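Local coordinates for penicillin-binding protein 2B (Streptococcus pneumoniae, PDB 2WAD) that acts as a penicillin-binding transpeptidase thought to form the peptide cross-links between adjacent glycan strands of cell-wall peptidoglycan during peripheral wall synthesis, at residues K325-S330 / G662-R667; G342-A347 / N380-G385; G360-L365 / T371-G376. All coordinates share one frame; numbering follows the deposited sequence.

Interaction 1: K325-S330 / G662-R667. Unlike the reference sequence in segment 662-667: A664 (reference Ser).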
loop_
_atom_site.group_PDB
_atom_site.type_symbol
_atom_site.label_atom_id
_atom_site.label_comp_id
_atom_site.label_asym_id
_atom_site.label_seq_id
_atom_site.Cartn_x
_atom_site.Cartn_y
_atom_site.Cartn_z
ATOM N N LYS A 325 -14.629 -7.289 13.755
ATOM C CA LYS A 325 -14.447 -8.592 14.352
ATOM C C LYS A 325 -15.697 -9.009 15.151
ATOM O O LYS A 325 -16.147 -10.154 15.086
ATOM C CB LYS A 325 -13.167 -8.595 15.197
ATOM C CG LYS A 325 -12.495 -9.964 15.191
ATOM C CD LYS A 325 -11.290 -10.045 16.106
ATOM C CE LYS A 325 -10.749 -11.471 16.056
ATOM N NZ LYS A 325 -9.525 -11.654 16.898
ATOM N N SER A 326 -16.293 -8.063 15.860
ATOM C CA SER A 326 -17.543 -8.339 16.555
ATOM C C SER A 326 -18.693 -8.785 15.628
ATOM O O SER A 326 -19.279 -9.864 15.797
ATOM C CB SER A 326 -17.931 -7.134 17.421
ATOM O OG SER A 326 -19.222 -7.351 17.957
ATOM N N TYR A 327 -19.004 -7.969 14.622
ATOM C CA TYR A 327 -19.965 -8.367 13.608
ATOM C C TYR A 327 -19.642 -9.660 12.858
ATOM O O TYR A 327 -20.506 -10.526 12.669
ATOM C CB TYR A 327 -20.213 -7.232 12.601
ATOM C CG TYR A 327 -21.207 -6.183 13.033
ATOM C CD1 TYR A 327 -22.572 -6.341 12.789
ATOM C CD2 TYR A 327 -20.783 -5.020 13.679
ATOM C CE1 TYR A 327 -23.470 -5.362 13.170
ATOM C CE2 TYR A 327 -21.673 -4.043 14.054
ATOM C CZ TYR A 327 -23.015 -4.214 13.799
ATOM O OH TYR A 327 -23.893 -3.217 14.174
ATOM N N PHE A 328 -18.415 -9.824 12.391
ATOM C CA PHE A 328 -18.127 -11.059 11.643
ATOM C C PHE A 328 -18.332 -12.328 12.472
ATOM O O PHE A 328 -18.849 -13.305 11.953
ATOM C CB PHE A 328 -16.706 -11.090 11.048
ATOM C CG PHE A 328 -16.578 -12.033 9.872
ATOM C CD1 PHE A 328 -16.871 -11.606 8.583
ATOM C CD2 PHE A 328 -16.200 -13.357 10.054
ATOM C CE1 PHE A 328 -16.779 -12.474 7.494
ATOM C CE2 PHE A 328 -16.102 -14.246 8.983
ATOM C CZ PHE A 328 -16.400 -13.802 7.691
ATOM N N ASN A 329 -17.883 -12.344 13.727
ATOM C CA ASN A 329 -18.100 -13.512 14.586
ATOM C C ASN A 329 -19.572 -13.780 14.856
ATOM O O ASN A 329 -19.988 -14.928 14.911
ATOM C CB ASN A 329 -17.353 -13.379 15.923
ATOM C CG ASN A 329 -15.889 -13.803 15.832
ATOM O OD1 ASN A 329 -15.550 -14.864 15.292
ATOM N ND2 ASN A 329 -15.019 -12.966 16.350
ATOM N N SER A 330 -20.362 -12.723 15.016
ATOM C CA SER A 330 -21.803 -12.888 15.182
ATOM C C SER A 330 -22.396 -13.566 13.947
ATOM O O SER A 330 -23.179 -14.525 14.047
ATOM C CB SER A 330 -22.450 -11.515 15.418
ATOM O OG SER A 330 -23.751 -11.655 15.957
ATOM N N GLY A 662 -24.784 -4.867 6.795
ATOM C CA GLY A 662 -23.941 -3.909 6.074
ATOM C C GLY A 662 -24.167 -2.471 6.505
ATOM O O GLY A 662 -23.251 -1.812 6.959
ATOM N N PRO A 663 -25.392 -1.970 6.354
ATOM C CA PRO A 663 -25.754 -0.621 6.787
ATOM C C PRO A 663 -25.477 -0.387 8.272
ATOM O O PRO A 663 -25.098 0.719 8.659
ATOM C CB PRO A 663 -27.269 -0.571 6.541
ATOM C CG PRO A 663 -27.505 -1.603 5.433
ATOM C CD PRO A 663 -26.483 -2.658 5.625
ATOM N N ALA A 664 -25.626 -1.421 9.101
ATOM C CA ALA A 664 -25.459 -1.253 10.552
ATOM C C ALA A 664 -23.977 -1.093 10.880
ATOM O O ALA A 664 -23.588 -0.299 11.744
ATOM C CB ALA A 664 -26.063 -2.443 11.317
ATOM N N ILE A 665 -23.134 -1.838 10.183
ATOM C CA ILE A 665 -21.691 -1.638 10.330
ATOM C C ILE A 665 -21.289 -0.228 9.900
ATOM O O ILE A 665 -20.621 0.476 10.654
ATOM C CB ILE A 665 -20.864 -2.702 9.576
ATOM C CG1 ILE A 665 -21.149 -4.093 10.157
ATOM C CG2 ILE A 665 -19.374 -2.385 9.685
ATOM C CD1 ILE A 665 -20.766 -5.235 9.218
ATOM N N ALA A 666 -21.742 0.194 8.718
ATOM C CA ALA A 666 -21.490 1.548 8.206
ATOM C C ALA A 666 -21.916 2.629 9.214
ATOM O O ALA A 666 -21.194 3.584 9.497
ATOM C CB ALA A 666 -22.224 1.749 6.842
ATOM N N ARG A 667 -23.119 2.492 9.745
ATOM C CA ARG A 667 -23.645 3.426 10.740
ATOM C C ARG A 667 -22.772 3.449 11.979
ATOM O O ARG A 667 -22.466 4.508 12.527
ATOM C CB ARG A 667 -25.038 2.913 11.126
ATOM C CG ARG A 667 -25.699 3.676 12.282
ATOM C CD ARG A 667 -26.872 2.850 12.785
ATOM N NE ARG A 667 -26.376 1.689 13.529
ATOM C CZ ARG A 667 -27.030 0.541 13.628
ATOM N NH1 ARG A 667 -28.190 0.406 12.999
ATOM N NH2 ARG A 667 -26.523 -0.463 14.343
HETATM O O HOH W 1 -27.027 -3.234 14.601
#
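Y327 reaches across from segment 325-330 to I665, and its ring lies over the aliphatic arm of that isoleucine. I665 CG1 sits 3.5 Å above the plane of the Y327 ring, over its centre, and makes a CH-pi contact only 12° off the ring normal; I665 CD1 continues back toward Y327 CB. The isoleucine holds CG1 anti to its carbonyl carbon (chi1 -63°), which brings this branch nearer to the tyrosine than its CB direction would suggest. These residues belong to helices 314-334 and 661-676, near the two ends of the transpeptidase domain in sequence, which run almost antiparallel here (162°). Their axes come no closer than 11.4 Å, and the long tyrosine spans much of that gap. At its far end Y327 OH lies 3.7 Å from A664 CB and is hydrogen-bonded to D668, one turn on from A664. A water donates to the same hydroxyl and accepts from R667 NH2 at 2.8 Å, in the plane of the guanidinium, whose NH1 holds the carbonyl of A603. The next residue, F328, turns away from helix 661-676, and its ring meets that of F651, just past strand 645-650.

Interaction 2: G342-A347 / N380-G385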
loop_
_atom_site.group_PDB
_atom_site.type_symbol
_atom_site.label_atom_id
_atom_site.label_comp_id
_atom_site.label_asym_id
_atom_site.label_seq_id
_atom_site.Cartn_x
_atom_site.Cartn_y
_atom_site.Cartn_z
ATOM N N GLY A 342 -14.476 -12.786 4.457
ATOM C CA GLY A 342 -14.043 -11.806 5.448
ATOM C C GLY A 342 -14.874 -10.545 5.333
ATOM O O GLY A 342 -15.892 -10.577 4.683
ATOM N N VAL A 343 -14.449 -9.455 5.966
ATOM C CA VAL A 343 -15.241 -8.235 5.931
ATOM C C VAL A 343 -14.238 -7.079 5.923
ATOM O O VAL A 343 -13.182 -7.198 6.552
ATOM C CB VAL A 343 -16.222 -8.167 7.135
ATOM C CG1 VAL A 343 -15.440 -8.196 8.422
ATOM C CG2 VAL A 343 -17.113 -6.884 7.073
ATOM N N TYR A 344 -14.542 -6.011 5.182
ATOM C CA TYR A 344 -13.594 -4.920 4.955
ATOM C C TYR A 344 -14.340 -3.588 5.042
ATOM O O TYR A 344 -15.501 -3.516 4.654
ATOM C CB TYR A 344 -12.939 -5.080 3.557
ATOM C CG TYR A 344 -12.101 -6.339 3.506
ATOM C CD1 TYR A 344 -10.738 -6.308 3.805
ATOM C CD2 TYR A 344 -12.687 -7.564 3.236
ATOM C CE1 TYR A 344 -9.974 -7.462 3.816
ATOM C CE2 TYR A 344 -11.932 -8.737 3.265
ATOM C CZ TYR A 344 -10.581 -8.677 3.563
ATOM O OH TYR A 344 -9.838 -9.833 3.599
ATOM N N ALA A 345 -13.675 -2.550 5.544
ATOM C CA ALA A 345 -14.249 -1.227 5.684
ATOM C C ALA A 345 -13.134 -0.232 5.470
ATOM O O ALA A 345 -12.034 -0.436 5.963
ATOM C CB ALA A 345 -14.847 -1.011 7.075
ATOM N N VAL A 346 -13.437 0.847 4.760
ATOM C CA VAL A 346 -12.499 1.935 4.536
ATOM C C VAL A 346 -13.332 3.187 4.766
ATOM O O VAL A 346 -14.438 3.323 4.228
ATOM C CB VAL A 346 -11.952 1.977 3.057
ATOM C CG1 VAL A 346 -11.181 3.285 2.789
ATOM C CG2 VAL A 346 -11.033 0.812 2.765
ATOM N N ALA A 347 -12.817 4.068 5.610
ATOM C CA ALA A 347 -13.445 5.357 5.864
ATOM C C ALA A 347 -12.517 6.447 5.345
ATOM O O ALA A 347 -11.309 6.421 5.630
ATOM C CB ALA A 347 -13.637 5.551 7.408
ATOM N N ASN A 380 -7.589 -6.769 -2.667
ATOM C CA ASN A 380 -8.545 -7.809 -3.017
ATOM C C ASN A 380 -9.825 -7.238 -3.595
ATOM O O ASN A 380 -10.186 -6.105 -3.303
ATOM C CB ASN A 380 -8.879 -8.666 -1.798
ATOM C CG ASN A 380 -7.672 -9.451 -1.314
ATOM O OD1 ASN A 380 -7.160 -10.328 -2.011
ATOM N ND2 ASN A 380 -7.207 -9.137 -0.128
ATOM N N VAL A 381 -10.513 -8.018 -4.423
ATOM C CA VAL A 381 -11.629 -7.470 -5.177
ATOM C C VAL A 381 -12.897 -8.273 -4.921
ATOM O O VAL A 381 -12.814 -9.458 -4.627
ATOM C CB VAL A 381 -11.299 -7.398 -6.702
ATOM C CG1 VAL A 381 -10.035 -6.564 -6.938
ATOM C CG2 VAL A 381 -11.142 -8.786 -7.284
ATOM N N PHE A 382 -14.056 -7.626 -5.044
ATOM C CA PHE A 382 -15.341 -8.200 -4.652
ATOM C C PHE A 382 -16.429 -7.709 -5.590
ATOM O O PHE A 382 -16.348 -6.573 -6.081
ATOM C CB PHE A 382 -15.691 -7.804 -3.209
ATOM C CG PHE A 382 -14.577 -8.063 -2.223
ATOM C CD1 PHE A 382 -14.458 -9.293 -1.580
ATOM C CD2 PHE A 382 -13.624 -7.088 -1.980
ATOM C CE1 PHE A 382 -13.416 -9.533 -0.692
ATOM C CE2 PHE A 382 -12.572 -7.319 -1.087
ATOM C CZ PHE A 382 -12.464 -8.531 -0.446
ATOM N N VAL A 383 -17.445 -8.539 -5.826
ATOM C CA VAL A 383 -18.626 -8.069 -6.535
ATOM C C VAL A 383 -19.270 -7.009 -5.659
ATOM O O VAL A 383 -19.449 -7.202 -4.471
ATOM C CB VAL A 383 -19.664 -9.155 -6.945
ATOM C CG1 VAL A 383 -19.040 -10.475 -7.372
ATOM C CG2 VAL A 383 -20.747 -9.335 -5.917
ATOM N N PRO A 384 -19.574 -5.848 -6.235
ATOM C CA PRO A 384 -19.968 -4.720 -5.395
ATOM C C PRO A 384 -21.470 -4.675 -5.119
ATOM O O PRO A 384 -21.878 -4.105 -4.120
ATOM C CB PRO A 384 -19.519 -3.525 -6.220
ATOM C CG PRO A 384 -19.674 -4.016 -7.661
ATOM C CD PRO A 384 -19.355 -5.475 -7.641
ATOM N N GLY A 385 -22.270 -5.307 -5.972
ATOM C CA GLY A 385 -23.720 -5.312 -5.846
ATOM C C GLY A 385 -24.328 -3.925 -6.000
ATOM O O GLY A 385 -23.737 -3.043 -6.644
#
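Y344 meets F382 in a buried aromatic contact between a strand and the loop 380-385. The CB of Y344 leaves the strand toward the loop, and CG follows anti to the carbonyl carbon (chi1 -65°), swinging the ring over to where the loop can reach it. From CG the ring has two sides with different company: CD1 packs on the backbone of G360 in the neighbouring strand, whereas the other side is turned to the loop. Y344 CD2 and CE2 face F382 CZ, which rests against both, 3.8 Å from each. The phenyl thus touches with its outermost carbon, while the two side chains cross at about a right angle. The rings are tilted by 36° with centroids 5.4 Å apart, an oblique packing. At the tip, Y344 OH hydrogen-bonds to D373 OD2, which satisfies the buried hydroxyl and should restrain the ring on its far side from CB. The loop, whose F382 side chain lies about 6 Å from a bound zinc ion, runs on to S386, the residue inferred to form the acyl-ester intermediate. Strand 342-348 pairs with strands 355-363 and 645-650; P525 of helix 525-536 touches both Y344 and F382, while the preceding V343 packs against helix 314-334 on the other face of the sheet.

Interaction 3: G360-L365 / T371-G376. Unlike the reference sequence in segment 360-365: L361 (reference Ile).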
loop_
_atom_site.group_PDB
_atom_site.type_symbol
_atom_site.label_atom_id
_atom_site.label_comp_id
_atom_site.label_asym_id
_atom_site.label_seq_id
_atom_site.Cartn_x
_atom_site.Cartn_y
_atom_site.Cartn_z
ATOM N N GLY A 360 -9.539 -4.637 7.670
ATOM C CA GLY A 360 -10.002 -5.847 7.009
ATOM C C GLY A 360 -9.807 -7.059 7.897
ATOM O O GLY A 360 -8.860 -7.128 8.682
ATOM N N LEU A 361 -10.727 -8.008 7.791
ATOM C CA LEU A 361 -10.629 -9.227 8.578
ATOM C C LEU A 361 -10.793 -10.345 7.580
ATOM O O LEU A 361 -11.777 -10.386 6.863
ATOM C CB LEU A 361 -11.751 -9.298 9.612
ATOM C CG LEU A 361 -11.597 -10.382 10.682
ATOM C CD1 LEU A 361 -10.291 -10.250 11.429
ATOM C CD2 LEU A 361 -12.776 -10.372 11.640
ATOM N N LYS A 362 -9.817 -11.239 7.522
ATOM C CA LYS A 362 -9.815 -12.277 6.523
ATOM C C LYS A 362 -10.288 -13.551 7.181
ATOM O O LYS A 362 -9.847 -13.906 8.281
ATOM C CB LYS A 362 -8.399 -12.446 5.980
ATOM C CG LYS A 362 -8.276 -13.485 4.903
ATOM C CD LYS A 362 -6.804 -13.577 4.519
ATOM C CE LYS A 362 -6.612 -14.341 3.216
ATOM N NZ LYS A 362 -7.085 -15.735 3.370
ATOM N N HIS A 363 -11.215 -14.224 6.506
ATOM C CA HIS A 363 -11.731 -15.499 6.973
ATOM C C HIS A 363 -11.324 -16.598 5.995
ATOM O O HIS A 363 -11.864 -16.689 4.888
ATOM C CB HIS A 363 -13.268 -15.443 7.137
ATOM C CG HIS A 363 -13.895 -16.751 7.519
ATOM N ND1 HIS A 363 -14.966 -17.296 6.846
ATOM C CD2 HIS A 363 -13.587 -17.632 8.504
ATOM C CE1 HIS A 363 -15.290 -18.454 7.395
ATOM N NE2 HIS A 363 -14.471 -18.680 8.408
ATOM N N ASP A 364 -10.399 -17.448 6.438
ATOM C CA ASP A 364 -9.867 -18.566 5.655
ATOM C C ASP A 364 -10.906 -19.657 5.461
ATOM O O ASP A 364 -11.355 -20.268 6.442
ATOM C CB ASP A 364 -8.697 -19.176 6.434
ATOM C CG ASP A 364 -7.790 -20.027 5.565
ATOM O OD1 ASP A 364 -8.302 -20.926 4.863
ATOM O OD2 ASP A 364 -6.564 -19.783 5.585
ATOM N N LEU A 365 -11.270 -19.930 4.209
ATOM C CA LEU A 365 -12.342 -20.879 3.937
ATOM C C LEU A 365 -11.887 -22.332 4.072
ATOM O O LEU A 365 -12.702 -23.241 3.965
ATOM C CB LEU A 365 -12.987 -20.646 2.565
ATOM C CG LEU A 365 -13.530 -19.244 2.311
ATOM C CD1 LEU A 365 -14.291 -19.232 0.996
ATOM C CD2 LEU A 365 -14.462 -18.868 3.470
ATOM N N THR A 371 -7.857 -13.540 10.426
ATOM C CA THR A 371 -6.610 -12.791 10.530
ATOM C C THR A 371 -6.838 -11.347 10.066
ATOM O O THR A 371 -7.665 -11.084 9.191
ATOM C CB THR A 371 -5.454 -13.459 9.732
ATOM O OG1 THR A 371 -5.819 -13.609 8.349
ATOM C CG2 THR A 371 -5.174 -14.842 10.274
ATOM N N PRO A 372 -6.153 -10.397 10.712
ATOM C CA PRO A 372 -6.206 -9.014 10.271
ATOM C C PRO A 372 -5.722 -8.902 8.839
ATOM O O PRO A 372 -4.775 -9.589 8.461
ATOM C CB PRO A 372 -5.226 -8.300 11.204
ATOM C CG PRO A 372 -4.614 -9.364 12.092
ATOM C CD PRO A 372 -5.538 -10.535 12.046
ATOM N N ASP A 373 -6.372 -8.047 8.052
ATOM C CA ASP A 373 -6.073 -7.962 6.631
ATOM C C ASP A 373 -6.308 -6.562 6.083
ATOM O O ASP A 373 -6.976 -6.398 5.061
ATOM C CB ASP A 373 -6.904 -8.991 5.857
ATOM C CG ASP A 373 -6.453 -9.138 4.403
ATOM O OD1 ASP A 373 -5.294 -8.779 4.104
ATOM O OD2 ASP A 373 -7.263 -9.598 3.559
ATOM N N SER A 374 -5.748 -5.564 6.755
ATOM C CA SER A 374 -5.901 -4.170 6.347
ATOM C C SER A 374 -5.546 -3.938 4.883
ATOM O O SER A 374 -6.209 -3.159 4.221
ATOM C CB SER A 374 -5.000 -3.296 7.212
ATOM O OG SER A 374 -5.329 -3.534 8.573
ATOM N N LEU A 375 -4.500 -4.599 4.382
ATOM C CA LEU A 375 -4.071 -4.430 2.980
ATOM C C LEU A 375 -5.099 -5.006 2.027
ATOM O O LEU A 375 -5.091 -4.668 0.849
ATOM C CB LEU A 375 -2.709 -5.075 2.721
ATOM C CG LEU A 375 -1.578 -4.396 3.509
ATOM C CD1 LEU A 375 -0.303 -5.200 3.404
ATOM C CD2 LEU A 375 -1.372 -2.924 3.094
ATOM N N GLY A 376 -6.015 -5.832 2.529
ATOM C CA GLY A 376 -7.112 -6.327 1.695
ATOM C C GLY A 376 -7.924 -5.217 1.058
ATOM O O GLY A 376 -8.500 -5.388 -0.024
HETATM O O HOH W 2 -7.414 -4.165 9.833
HETATM O O HOH W 3 -7.003 -15.698 7.808
#
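The carbonyl oxygen of T371 is met from several directions by segment 360-365. K362 N donates to T371 O at 2.7 Å in a nearly straight bond (174° at the hydrogen), approaching close to the C=O axis. L361 CA makes a CA-H...O contact with T371 O at 3.6 Å, and the methyl L361 CD1 lies 3.5 Å from the same oxygen. The return bond, T371 N to K362 O at 2.9 Å, lies in the carbonyl plane and completes the hydrogen-bonded pair K362 with T371. A water joined to T371 OG1 makes a weak second bond to K362 O. Strands 355-363 and 370-372 form an antiparallel beta hairpin, and the short strand 370-372 lies at the edge of the domain's antiparallel sheet. P372, lacking an N-H, occupies the non-hydrogen-bonded pair opposite L361, where its nitrogen faces away from the partner strand. At the end of the pairing D373 N reaches G360 O at 2.7 Å, tilted 55° out of the carbonyl plane as the chain enters a type I turn from D373 to G376. Another water bridges G360 N and S374 OG. On the face shared by K362 and T371 the lysine runs beside the threonine, with K362 CB 3.7 Å from T371 OG1, and crosses D373, whose CB is 3.8 Å from K362 CB. D373 has CG anti to its backbone N (chi1 -169°), which carries its carboxylate to Y344 on strand 342-348; K362 NZ stays 6.1 Å from D373 OD2.

How the interactions relate
All three contacts lie in the transpeptidase domain and meet at its antiparallel sheet. Interaction 1 joins helices 314-334 and 661-676 and spans the longest stretch of chain; interaction 2 falls within that span, and interaction 3 within the span of interaction 2. The centre of interaction 2 lies about 13 Å from that of interaction 1 and about 11 Å from that of interaction 3. Strands 342-348 and 355-363 are neighbours, linked by a probable hydrogen bond from L361 N to V343 O. Y344 of strand 342-348 touches F382, in the loop leading to S386, and also bonds D373 of interaction 3, while F328 of interaction 1 ties helix 314-334 to the same two strands.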